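Side-chain contacts in peptidoglycan DD-endopeptidase ShyB (Vibrio cholerae, PDB 2GU1), which cleaves the peptide cross-links between adjacent peptidoglycan strands as a zinc-dependent endopeptidase, probably allowing new glycans to be inserted as the cell wall expands: residues D186-F189 with N195-E198; I8-K13 with S19-Q24; D84-Y89 with T226-P231; S114-R117 with T121-Q124. All coordinates share one frame; numbering follows the deposited sequence.

Overall arrangement
The four contacts are spread over a monomer built from three regions, and none touches another. Interaction 2 lies within the LysM-like region, and interaction 3 joins the turn leading into the last strand of the same sheet to the 226-231 loop. Their centres are 24 Å apart and their nearest atoms about 7 Å. Interactions 1 and 4 both belong to the second, Csd3-like region, with centres 22 Å apart and nearest atoms about 9 Å. Interaction 3 spans the greatest sequence distance, and both interactions 1 and 4 fall between its segments along the chain. Although the 226-231 loop runs in sequence straight into His232, all four contacts lie away from the zinc site of His232, Asp236 and His313.

Interaction 1 of 4, residues D186-F189 with N195-E198; sequences DGRF and NSLE
Arg188 runs past Glu198 in the opposite direction, the inner part of its chain along Glu198 OE1, the outer part at Glu198 O. Arg188 CB lies 3.6 Å from Glu198 OE1. Further out, Arg188 CD lies 3.7 Å from the carbonyl O of Glu198, and the bend at chi3 (-60°) then turns the guanidinium back toward Asp186. There Arg188 NE forms a salt bridge with Asp186 OD2 at 3.0 Å; the acceptor is close to the guanidinium plane, whereas NE reaches OD2 from above the carboxylate plane. Arg188 NH1 comes within 2.9 Å of Glu198 O, but the N-H...O angle of 119° makes this a weak bond. Ser196 OG sits over one face of the guanidinium, offset toward its rim, and donates to the same Glu198 O at 2.7 Å, in the carbonyl plane and on a lone pair. NH2 completes the tip by bonding to Tyr190 OH, which also bonds Asp186 OD2.

Both backbone polar atoms of Phe189 are bonded across the contact. Phe189 N donates to Glu198 OE1 at 2.8 Å, using the anti side of the carboxylate, and OE1 also lies at the edge of the Phe189 ring. Leu197 N donates to Phe189 O at 2.7 Å in a nearly straight bond (177°), while Leu197 CD2 lies against the Phe189 carbonyl, with Phe189 CB further off. Asp186 OD1 accepts from Arg188 N, forming an Asx turn at the entry to strand 189-191, an outermost strand of a five-stranded antiparallel sheet, and the returning 195-198 loop is bonded to that strand's first residue.

Interaction 2 of 4, residues I8-K13 with S19-Q24; sequences IHYMVK and SGIFAQ
In the LysM-like region, the first strand and first helix meet where the ring of Tyr10 receives the branched side chain of Ile21. The evidence for a CH-pi contact is that Ile21 CG2 stands 4.1 Å from the centroid of the Tyr10 ring and only 15° off the ring normal, over the face. The other branch, extended (chi2 170°), runs along the rim: Ile21 CD1 approaches Tyr10 CE2 at 3.5 Å and touches Val12 CG2 only lightly, at 4.3 Å. Tyr10 has CG anti to its backbone N (chi1 -175°), which carries the ring off strand 8-11 toward helix 18-24.

The order of elements here, strand 8-11, helices 18-24 and 29-38, then strand 53-58 antiparallel to the first, is the beta-alpha-alpha-beta pattern of LysM folds, and this contact seats the first helix on the sheet. Leu54 of the partner strand also touches Ile21, while Phe22, on another side of the helix, packs against Leu32 and Ile35 of the second helix.

Gln24, one turn beyond Ile21, meets the ring at its edge. Its amide plane stands steeply to that of the ring, and Gln24 NE2 lies 3.4 Å from Tyr10 CE1. The amide oxygen OE1 of Gln24 is 3.2 Å from Tyr10 OH, yet the hydroxyl is hydrogen-bonded to Asp16 OD2, in the turn between strand and helix. Asp16 OD2 also accepts from Lys13 N.

Interaction 3 of 4, residues D84-Y89 with T226-P231; sequences DGSFSY and TGRVVP
Asp84 and Arg228 approach from opposite directions with their flat groups nearly perpendicular, the carboxylate and guanidinium planes being 87° apart. A single nitrogen makes the salt bridge: Arg228 NH2 donates to Asp84 OD1 at 2.9 Å with an N-H...O angle of 164°. The oxygen lies near the guanidinium plane, at its edge, and is met on its syn side, somewhat out of the carboxylate plane. A bend at chi3 (-70°) brings the Arg228 guanidinium back over Thr226, whose CB lies 3.7 Å above the plane, over its centre.

Each end is braced by its own turn. Asp84 OD2 accepts from Ser86 N at 3.0 Å, an Asx turn, and from Ser86 OG at 2.7 Å, both from the same face of the carboxylate. Ser86 OG is also near Arg228 NH2, but the angle is too poor for a bond. In the 226-231 loop Thr226 OG1 accepts from Arg228 N at 3.1 Å, an ST turn.

This surface contact joins the turn before strand 87-93, an outermost strand of the LysM-like sheet, to the loop between strands 213-215 and 235-237. Behind that turn Phe87 packs on helix 29-38 and strand 75-81, while Pro231 touches His42.

Interaction 4 of 4, residues S114-R117 with T121-Q124; sequences SARR and TSSQ
Thr121 N, in a backbone stretch that the side chain of Arg116 lies across, donates to Gln124 OE1 at 2.9 Å, in the carbonyl plane and on a lone pair, with a nearly straight N-H...O angle of 163°. The return bond runs from Gln124 N to Thr121 OG1 at 3.2 Å, so the two residues form a capping box and Thr121 is the N-cap of helix 122-132. Arg116 comes from near the close of helix 111-117, which makes the contact a junction between two successive helices of the Csd3-like region.

Arg116 gets there by folding over: bends at chi2 (-60°) and chi3 (-54°) bring the end of the chain across the backbone of 121-122. The guanidinium presents one face to Ser122 N, 3.6 Å above the plane and offset toward the rim. A positive charge beside a helix N-terminus would not be expected to gain from the helix dipole, and no hydrogen bond crosses between the segments. Arg116 NH1 does lie close to Ser122 OG, but the separation is unusually short and the angle poor, so it is doubtful evidence of attraction. Arg116 and Ala115 also pack on Val125 of the second helix, and Arg116 CD rests 3.7 Å from the carbonyl carbon C of Thr121.

Interaction 1 of 4, residues D186-F189 with N195-E198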
loop_
_atom_site.group_PDB
_atom_site.type_symbol
_atom_site.label_atom_id
_atom_site.label_comp_id
_atom_site.label_asym_id
_atom_site.label_seq_id
_atom_site.Cartn_x
_atom_site.Cartn_y
_atom_site.Cartn_z
ATOM N N ASP A 186 9.096 10.027 -10.890
ATOM C CA ASP A 186 9.575 9.440 -9.643
ATOM C C ASP A 186 8.509 9.347 -8.543
ATOM O O ASP A 186 8.813 9.032 -7.395
ATOM C CB ASP A 186 10.814 10.208 -9.137
ATOM C CG ASP A 186 10.473 11.551 -8.505
ATOM O OD1 ASP A 186 9.364 12.072 -8.747
ATOM O OD2 ASP A 186 11.336 12.094 -7.772
ATOM N N GLY A 187 7.255 9.613 -8.900
ATOM C CA GLY A 187 6.185 9.520 -7.923
ATOM C C GLY A 187 6.056 10.660 -6.927
ATOM O O GLY A 187 5.316 10.543 -5.950
ATOM N N ARG A 188 6.769 11.760 -7.158
ATOM C CA ARG A 188 6.692 12.918 -6.270
ATOM C C ARG A 188 6.227 14.134 -7.059
ATOM O O ARG A 188 6.415 14.188 -8.278
ATOM C CB ARG A 188 8.062 13.232 -5.651
ATOM C CG ARG A 188 8.583 12.174 -4.701
ATOM C CD ARG A 188 9.828 12.669 -3.978
ATOM N NE ARG A 188 10.924 12.998 -4.890
ATOM C CZ ARG A 188 12.022 13.657 -4.522
ATOM N NH1 ARG A 188 12.159 14.054 -3.265
ATOM N NH2 ARG A 188 12.985 13.914 -5.400
ATOM N N PHE A 189 5.630 15.103 -6.362
ATOM C CA PHE A 189 5.162 16.342 -6.988
ATOM C C PHE A 189 6.264 17.398 -6.990
ATOM O O PHE A 189 6.944 17.580 -5.979
ATOM C CB PHE A 189 3.969 16.937 -6.234
ATOM C CG PHE A 189 2.656 16.308 -6.578
ATOM C CD1 PHE A 189 2.251 15.132 -5.958
ATOM C CD2 PHE A 189 1.826 16.893 -7.535
ATOM C CE1 PHE A 189 1.026 14.539 -6.288
ATOM C CE2 PHE A 189 0.601 16.306 -7.871
ATOM C CZ PHE A 189 0.205 15.129 -7.245
ATOM N N ASN A 195 11.475 22.041 -8.413
ATOM C CA ASN A 195 11.766 21.789 -7.010
ATOM C C ASN A 195 10.739 20.773 -6.504
ATOM O O ASN A 195 9.543 20.954 -6.705
ATOM C CB ASN A 195 11.649 23.082 -6.196
ATOM C CG ASN A 195 12.561 24.179 -6.707
ATOM O OD1 ASN A 195 13.781 24.027 -6.737
ATOM N ND2 ASN A 195 11.970 25.292 -7.120
ATOM N N SER A 196 11.197 19.701 -5.864
ATOM C CA SER A 196 10.268 18.705 -5.340
ATOM C C SER A 196 9.552 19.251 -4.113
ATOM O O SER A 196 10.174 19.886 -3.264
ATOM C CB SER A 196 10.999 17.424 -4.948
ATOM O OG SER A 196 10.130 16.566 -4.219
ATOM N N LEU A 197 8.251 18.993 -4.020
ATOM C CA LEU A 197 7.458 19.450 -2.885
ATOM C C LEU A 197 7.433 18.393 -1.785
ATOM O O LEU A 197 6.932 18.645 -0.688
ATOM C CB LEU A 197 6.012 19.756 -3.307
ATOM C CG LEU A 197 5.709 20.897 -4.289
ATOM C CD1 LEU A 197 6.540 22.128 -3.939
ATOM C CD2 LEU A 197 6.009 20.451 -5.695
ATOM N N GLU A 198 7.978 17.216 -2.082
ATOM C CA GLU A 198 8.006 16.105 -1.131
ATOM C C GLU A 198 9.430 15.652 -0.823
ATOM O O GLU A 198 10.271 15.575 -1.714
ATOM C CB GLU A 198 7.181 14.945 -1.692
ATOM C CG GLU A 198 5.736 15.341 -1.926
ATOM C CD GLU A 198 4.913 14.271 -2.611
ATOM O OE1 GLU A 198 5.101 14.058 -3.829
ATOM O OE2 GLU A 198 4.075 13.648 -1.929
#

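Interaction 2 of 4, residues I8-K13 with S19-Q24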
loop_
_atom_site.group_PDB
_atom_site.type_symbol
_atom_site.label_atom_id
_atom_site.label_comp_id
_atom_site.label_asym_id
_atom_site.label_seq_id
_atom_site.Cartn_x
_atom_site.Cartn_y
_atom_site.Cartn_z
ATOM N N ILE A 8 -18.903 -19.941 -4.227
ATOM C CA ILE A 8 -19.479 -19.031 -3.242
ATOM C C ILE A 8 -19.039 -17.588 -3.490
ATOM O O ILE A 8 -17.843 -17.296 -3.576
ATOM C CB ILE A 8 -19.056 -19.424 -1.806
ATOM C CG1 ILE A 8 -19.549 -20.834 -1.483
ATOM C CG2 ILE A 8 -19.600 -18.416 -0.811
ATOM C CD1 ILE A 8 -19.106 -21.354 -0.128
ATOM N N HIS A 9 -20.008 -16.690 -3.612
ATOM C CA HIS A 9 -19.709 -15.286 -3.830
ATOM C C HIS A 9 -19.953 -14.557 -2.514
ATOM O O HIS A 9 -21.068 -14.574 -1.995
ATOM C CB HIS A 9 -20.616 -14.711 -4.923
ATOM C CG HIS A 9 -20.311 -15.227 -6.296
ATOM N ND1 HIS A 9 -19.157 -14.903 -6.975
ATOM C CD2 HIS A 9 -21.010 -16.050 -7.116
ATOM C CE1 HIS A 9 -19.158 -15.500 -8.154
ATOM N NE2 HIS A 9 -20.270 -16.203 -8.264
ATOM N N TYR A 10 -18.908 -13.939 -1.971
ATOM C CA TYR A 10 -19.028 -13.215 -0.709
ATOM C C TYR A 10 -18.585 -11.768 -0.863
ATOM O O TYR A 10 -17.453 -11.505 -1.268
ATOM C CB TYR A 10 -18.165 -13.860 0.388
ATOM C CG TYR A 10 -18.355 -13.207 1.743
ATOM C CD1 TYR A 10 -19.367 -13.629 2.601
ATOM C CD2 TYR A 10 -17.572 -12.117 2.137
ATOM C CE1 TYR A 10 -19.605 -12.991 3.809
ATOM C CE2 TYR A 10 -17.804 -11.465 3.351
ATOM C CZ TYR A 10 -18.824 -11.908 4.179
ATOM O OH TYR A 10 -19.080 -11.278 5.373
ATOM N N MET A 11 -19.475 -10.832 -0.557
ATOM C CA MET A 11 -19.105 -9.426 -0.634
ATOM C C MET A 11 -18.669 -8.972 0.761
ATOM O O MET A 11 -19.410 -9.120 1.735
ATOM C CB MET A 11 -20.270 -8.564 -1.125
ATOM C CG MET A 11 -19.944 -7.073 -1.101
ATOM S SD MET A 11 -20.995 -6.083 -2.180
ATOM C CE MET A 11 -20.106 -6.257 -3.742
ATOM N N VAL A 12 -17.458 -8.438 0.854
ATOM C CA VAL A 12 -16.935 -7.980 2.136
ATOM C C VAL A 12 -17.768 -6.852 2.724
ATOM O O VAL A 12 -18.167 -5.919 2.020
ATOM C CB VAL A 12 -15.474 -7.510 2.002
ATOM C CG1 VAL A 12 -14.935 -7.107 3.369
ATOM C CG2 VAL A 12 -14.628 -8.633 1.400
ATOM N N LYS A 13 -18.021 -6.944 4.023
ATOM C CA LYS A 13 -18.820 -5.956 4.725
ATOM C C LYS A 13 -17.993 -5.362 5.856
ATOM O O LYS A 13 -16.963 -5.922 6.242
ATOM C CB LYS A 13 -20.075 -6.619 5.302
ATOM C CG LYS A 13 -20.844 -7.487 4.313
ATOM C CD LYS A 13 -22.011 -8.191 4.990
ATOM C CE LYS A 13 -22.731 -9.148 4.039
ATOM N NZ LYS A 13 -21.836 -10.231 3.526
ATOM N N SER A 19 -10.114 -14.145 8.254
ATOM C CA SER A 19 -10.370 -15.208 9.213
ATOM C C SER A 19 -11.846 -15.280 9.623
ATOM O O SER A 19 -12.374 -16.366 9.850
ATOM C CB SER A 19 -9.480 -15.038 10.455
ATOM O OG SER A 19 -9.991 -14.049 11.338
ATOM N N GLY A 20 -12.505 -14.128 9.718
ATOM C CA GLY A 20 -13.911 -14.110 10.094
ATOM C C GLY A 20 -14.785 -14.655 8.978
ATOM O O GLY A 20 -15.759 -15.373 9.227
ATOM N N ILE A 21 -14.436 -14.313 7.741
ATOM C CA ILE A 21 -15.182 -14.784 6.581
ATOM C C ILE A 21 -15.050 -16.299 6.460
ATOM O O ILE A 21 -16.033 -16.993 6.217
ATOM C CB ILE A 21 -14.679 -14.110 5.296
ATOM C CG1 ILE A 21 -15.055 -12.630 5.326
ATOM C CG2 ILE A 21 -15.277 -14.797 4.057
ATOM C CD1 ILE A 21 -14.419 -11.806 4.227
ATOM N N PHE A 22 -13.841 -16.823 6.648
ATOM C CA PHE A 22 -13.657 -18.263 6.561
ATOM C C PHE A 22 -14.452 -18.974 7.633
ATOM O O PHE A 22 -15.012 -20.052 7.392
ATOM C CB PHE A 22 -12.173 -18.627 6.659
ATOM C CG PHE A 22 -11.481 -18.647 5.335
ATOM C CD1 PHE A 22 -11.911 -17.817 4.307
ATOM C CD2 PHE A 22 -10.391 -19.487 5.109
ATOM C CE1 PHE A 22 -11.271 -17.809 3.072
ATOM C CE2 PHE A 22 -9.740 -19.493 3.876
ATOM C CZ PHE A 22 -10.180 -18.654 2.852
ATOM N N ALA A 23 -14.520 -18.365 8.815
ATOM C CA ALA A 23 -15.271 -18.952 9.913
ATOM C C ALA A 23 -16.751 -19.034 9.531
ATOM O O ALA A 23 -17.382 -20.088 9.673
ATOM C CB ALA A 23 -15.094 -18.119 11.192
ATOM N N GLN A 24 -17.312 -17.943 9.020
ATOM C CA GLN A 24 -18.728 -17.978 8.670
ATOM C C GLN A 24 -19.050 -18.831 7.439
ATOM O O GLN A 24 -20.172 -19.319 7.299
ATOM C CB GLN A 24 -19.284 -16.556 8.513
ATOM C CG GLN A 24 -19.143 -15.902 7.161
ATOM C CD GLN A 24 -19.778 -14.515 7.139
ATOM O OE1 GLN A 24 -19.194 -13.541 7.613
ATOM N NE2 GLN A 24 -20.988 -14.428 6.601
#

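Interaction 3 of 4, residues D84-Y89 with T226-P231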
loop_
_atom_site.group_PDB
_atom_site.type_symbol
_atom_site.label_atom_id
_atom_site.label_comp_id
_atom_site.label_asym_id
_atom_site.label_seq_id
_atom_site.Cartn_x
_atom_site.Cartn_y
_atom_site.Cartn_z
ATOM N N ASP A 84 -0.105 -31.025 -3.390
ATOM C CA ASP A 84 0.568 -31.264 -2.121
ATOM C C ASP A 84 -0.163 -30.647 -0.934
ATOM O O ASP A 84 0.311 -30.713 0.197
ATOM C CB ASP A 84 2.018 -30.756 -2.178
ATOM C CG ASP A 84 2.110 -29.256 -2.392
ATOM O OD1 ASP A 84 3.243 -28.738 -2.462
ATOM O OD2 ASP A 84 1.054 -28.597 -2.490
ATOM N N GLY A 85 -1.320 -30.048 -1.192
ATOM C CA GLY A 85 -2.092 -29.446 -0.119
ATOM C C GLY A 85 -1.841 -27.965 0.105
ATOM O O GLY A 85 -2.651 -27.282 0.733
ATOM N N SER A 86 -0.719 -27.461 -0.396
ATOM C CA SER A 86 -0.390 -26.048 -0.239
ATOM C C SER A 86 -1.163 -25.234 -1.270
ATOM O O SER A 86 -1.776 -25.786 -2.184
ATOM C CB SER A 86 1.110 -25.819 -0.446
ATOM O OG SER A 86 1.469 -26.022 -1.803
ATOM N N PHE A 87 -1.131 -23.917 -1.116
ATOM C CA PHE A 87 -1.805 -23.019 -2.046
ATOM C C PHE A 87 -0.771 -22.165 -2.757
ATOM O O PHE A 87 0.190 -21.705 -2.138
ATOM C CB PHE A 87 -2.782 -22.102 -1.300
ATOM C CG PHE A 87 -4.148 -22.694 -1.109
ATOM C CD1 PHE A 87 -5.222 -22.255 -1.883
ATOM C CD2 PHE A 87 -4.362 -23.690 -0.166
ATOM C CE1 PHE A 87 -6.492 -22.804 -1.716
ATOM C CE2 PHE A 87 -5.634 -24.250 0.008
ATOM C CZ PHE A 87 -6.698 -23.801 -0.772
ATOM N N SER A 88 -0.964 -21.974 -4.056
ATOM C CA SER A 88 -0.071 -21.150 -4.856
ATOM C C SER A 88 -0.781 -19.833 -5.179
ATOM O O SER A 88 -2.017 -19.777 -5.245
ATOM C CB SER A 88 0.320 -21.873 -6.147
ATOM O OG SER A 88 -0.821 -22.263 -6.885
ATOM N N TYR A 89 0.011 -18.785 -5.390
ATOM C CA TYR A 89 -0.499 -17.442 -5.664
ATOM C C TYR A 89 -0.262 -16.940 -7.092
ATOM O O TYR A 89 0.804 -17.152 -7.658
ATOM C CB TYR A 89 0.170 -16.467 -4.694
ATOM C CG TYR A 89 -0.199 -15.009 -4.881
ATOM C CD1 TYR A 89 -1.277 -14.447 -4.195
ATOM C CD2 TYR A 89 0.542 -14.187 -5.728
ATOM C CE1 TYR A 89 -1.606 -13.103 -4.347
ATOM C CE2 TYR A 89 0.223 -12.840 -5.888
ATOM C CZ TYR A 89 -0.850 -12.304 -5.195
ATOM O OH TYR A 89 -1.160 -10.969 -5.346
ATOM N N THR A 226 9.431 -27.387 -3.917
ATOM C CA THR A 226 8.519 -27.604 -5.044
ATOM C C THR A 226 8.991 -27.090 -6.400
ATOM O O THR A 226 8.466 -27.501 -7.437
ATOM C CB THR A 226 7.167 -26.932 -4.788
ATOM O OG1 THR A 226 7.335 -25.510 -4.866
ATOM C CG2 THR A 226 6.636 -27.302 -3.409
ATOM N N GLY A 227 9.951 -26.171 -6.394
ATOM C CA GLY A 227 10.444 -25.617 -7.642
ATOM C C GLY A 227 9.521 -24.561 -8.226
ATOM O O GLY A 227 9.793 -24.012 -9.294
ATOM N N ARG A 228 8.422 -24.277 -7.534
ATOM C CA ARG A 228 7.473 -23.268 -7.994
ATOM C C ARG A 228 7.969 -21.872 -7.607
ATOM O O ARG A 228 8.703 -21.716 -6.632
ATOM C CB ARG A 228 6.089 -23.520 -7.378
ATOM C CG ARG A 228 5.409 -24.804 -7.857
ATOM C CD ARG A 228 3.945 -24.873 -7.418
ATOM N NE ARG A 228 3.794 -25.081 -5.982
ATOM C CZ ARG A 228 3.541 -26.255 -5.410
ATOM N NH1 ARG A 228 3.404 -27.349 -6.149
ATOM N NH2 ARG A 228 3.428 -26.337 -4.091
ATOM N N VAL A 229 7.575 -20.857 -8.369
ATOM C CA VAL A 229 8.002 -19.495 -8.066
ATOM C C VAL A 229 7.295 -18.928 -6.842
ATOM O O VAL A 229 6.070 -18.875 -6.780
ATOM C CB VAL A 229 7.757 -18.532 -9.256
ATOM C CG1 VAL A 229 8.593 -18.952 -10.449
ATOM C CG2 VAL A 229 6.286 -18.517 -9.618
ATOM N N VAL A 230 8.086 -18.515 -5.861
ATOM C CA VAL A 230 7.576 -17.924 -4.629
ATOM C C VAL A 230 8.469 -16.698 -4.448
ATOM O O VAL A 230 9.560 -16.783 -3.883
ATOM C CB VAL A 230 7.735 -18.894 -3.443
ATOM C CG1 VAL A 230 7.164 -18.277 -2.177
ATOM C CG2 VAL A 230 7.028 -20.209 -3.761
ATOM N N PRO A 231 8.009 -15.539 -4.938
ATOM C CA PRO A 231 8.755 -14.282 -4.859
ATOM C C PRO A 231 9.121 -13.770 -3.476
ATOM O O PRO A 231 8.356 -13.900 -2.516
ATOM C CB PRO A 231 7.852 -13.304 -5.602
ATOM C CG PRO A 231 6.479 -13.797 -5.232
ATOM C CD PRO A 231 6.627 -15.299 -5.401
#

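Interaction 4 of 4, residues S114-R117 with T121-Q124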
loop_
_atom_site.group_PDB
_atom_site.type_symbol
_atom_site.label_atom_id
_atom_site.label_comp_id
_atom_site.label_asym_id
_atom_site.label_seq_id
_atom_site.Cartn_x
_atom_site.Cartn_y
_atom_site.Cartn_z
ATOM N N SER A 114 -15.111 23.644 -0.708
ATOM C CA SER A 114 -15.298 23.847 -2.138
ATOM C C SER A 114 -14.794 22.654 -2.951
ATOM O O SER A 114 -15.371 22.308 -3.983
ATOM C CB SER A 114 -14.571 25.118 -2.578
ATOM O OG SER A 114 -14.750 25.352 -3.962
ATOM N N ALA A 115 -13.715 22.033 -2.481
ATOM C CA ALA A 115 -13.125 20.876 -3.153
ATOM C C ALA A 115 -14.061 19.672 -3.052
ATOM O O ALA A 115 -14.246 18.928 -4.021
ATOM C CB ALA A 115 -11.765 20.541 -2.529
ATOM N N ARG A 116 -14.643 19.481 -1.870
ATOM C CA ARG A 116 -15.569 18.376 -1.650
ATOM C C ARG A 116 -16.843 18.592 -2.467
ATOM O O ARG A 116 -17.382 17.655 -3.057
ATOM C CB ARG A 116 -15.922 18.256 -0.158
ATOM C CG ARG A 116 -14.795 17.735 0.740
ATOM C CD ARG A 116 -14.338 16.341 0.328
ATOM N NE ARG A 116 -15.445 15.386 0.272
ATOM C CZ ARG A 116 -15.924 14.730 1.324
ATOM N NH1 ARG A 116 -15.391 14.918 2.519
ATOM N NH2 ARG A 116 -16.943 13.893 1.184
ATOM N N ARG A 117 -17.321 19.832 -2.512
ATOM C CA ARG A 117 -18.538 20.138 -3.260
ATOM C C ARG A 117 -18.409 19.891 -4.760
ATOM O O ARG A 117 -19.402 19.582 -5.430
ATOM C CB ARG A 117 -18.962 21.588 -3.013
ATOM C CG ARG A 117 -19.370 21.851 -1.573
ATOM C CD ARG A 117 -20.086 23.181 -1.408
ATOM N NE ARG A 117 -20.524 23.364 -0.027
ATOM C CZ ARG A 117 -21.322 24.343 0.389
ATOM N NH1 ARG A 117 -21.782 25.243 -0.472
ATOM N NH2 ARG A 117 -21.664 24.416 1.670
ATOM N N THR A 121 -12.684 13.759 -3.057
ATOM C CA THR A 121 -12.933 13.035 -1.815
ATOM C C THR A 121 -12.081 13.607 -0.684
ATOM O O THR A 121 -11.214 14.463 -0.910
ATOM C CB THR A 121 -12.587 11.541 -1.945
ATOM O OG1 THR A 121 -11.171 11.389 -2.115
ATOM C CG2 THR A 121 -13.310 10.924 -3.126
ATOM N N SER A 122 -12.327 13.122 0.529
ATOM C CA SER A 122 -11.579 13.569 1.698
ATOM C C SER A 122 -10.105 13.226 1.536
ATOM O O SER A 122 -9.235 14.051 1.828
ATOM C CB SER A 122 -12.111 12.900 2.971
ATOM O OG SER A 122 -13.430 13.321 3.258
ATOM N N SER A 123 -9.829 12.006 1.074
ATOM C CA SER A 123 -8.449 11.566 0.883
ATOM C C SER A 123 -7.744 12.397 -0.190
ATOM O O SER A 123 -6.558 12.701 -0.067
ATOM C CB SER A 123 -8.406 10.079 0.511
ATOM O OG SER A 123 -9.124 9.828 -0.680
ATOM N N GLN A 124 -8.471 12.765 -1.239
ATOM C CA GLN A 124 -7.881 13.581 -2.294
ATOM C C GLN A 124 -7.566 14.966 -1.739
ATOM O O GLN A 124 -6.518 15.534 -2.040
ATOM C CB GLN A 124 -8.832 13.682 -3.497
ATOM C CG GLN A 124 -8.971 12.355 -4.241
ATOM C CD GLN A 124 -9.943 12.402 -5.408
ATOM O OE1 GLN A 124 -11.092 12.822 -5.262
ATOM N NE2 GLN A 124 -9.487 11.949 -6.575
#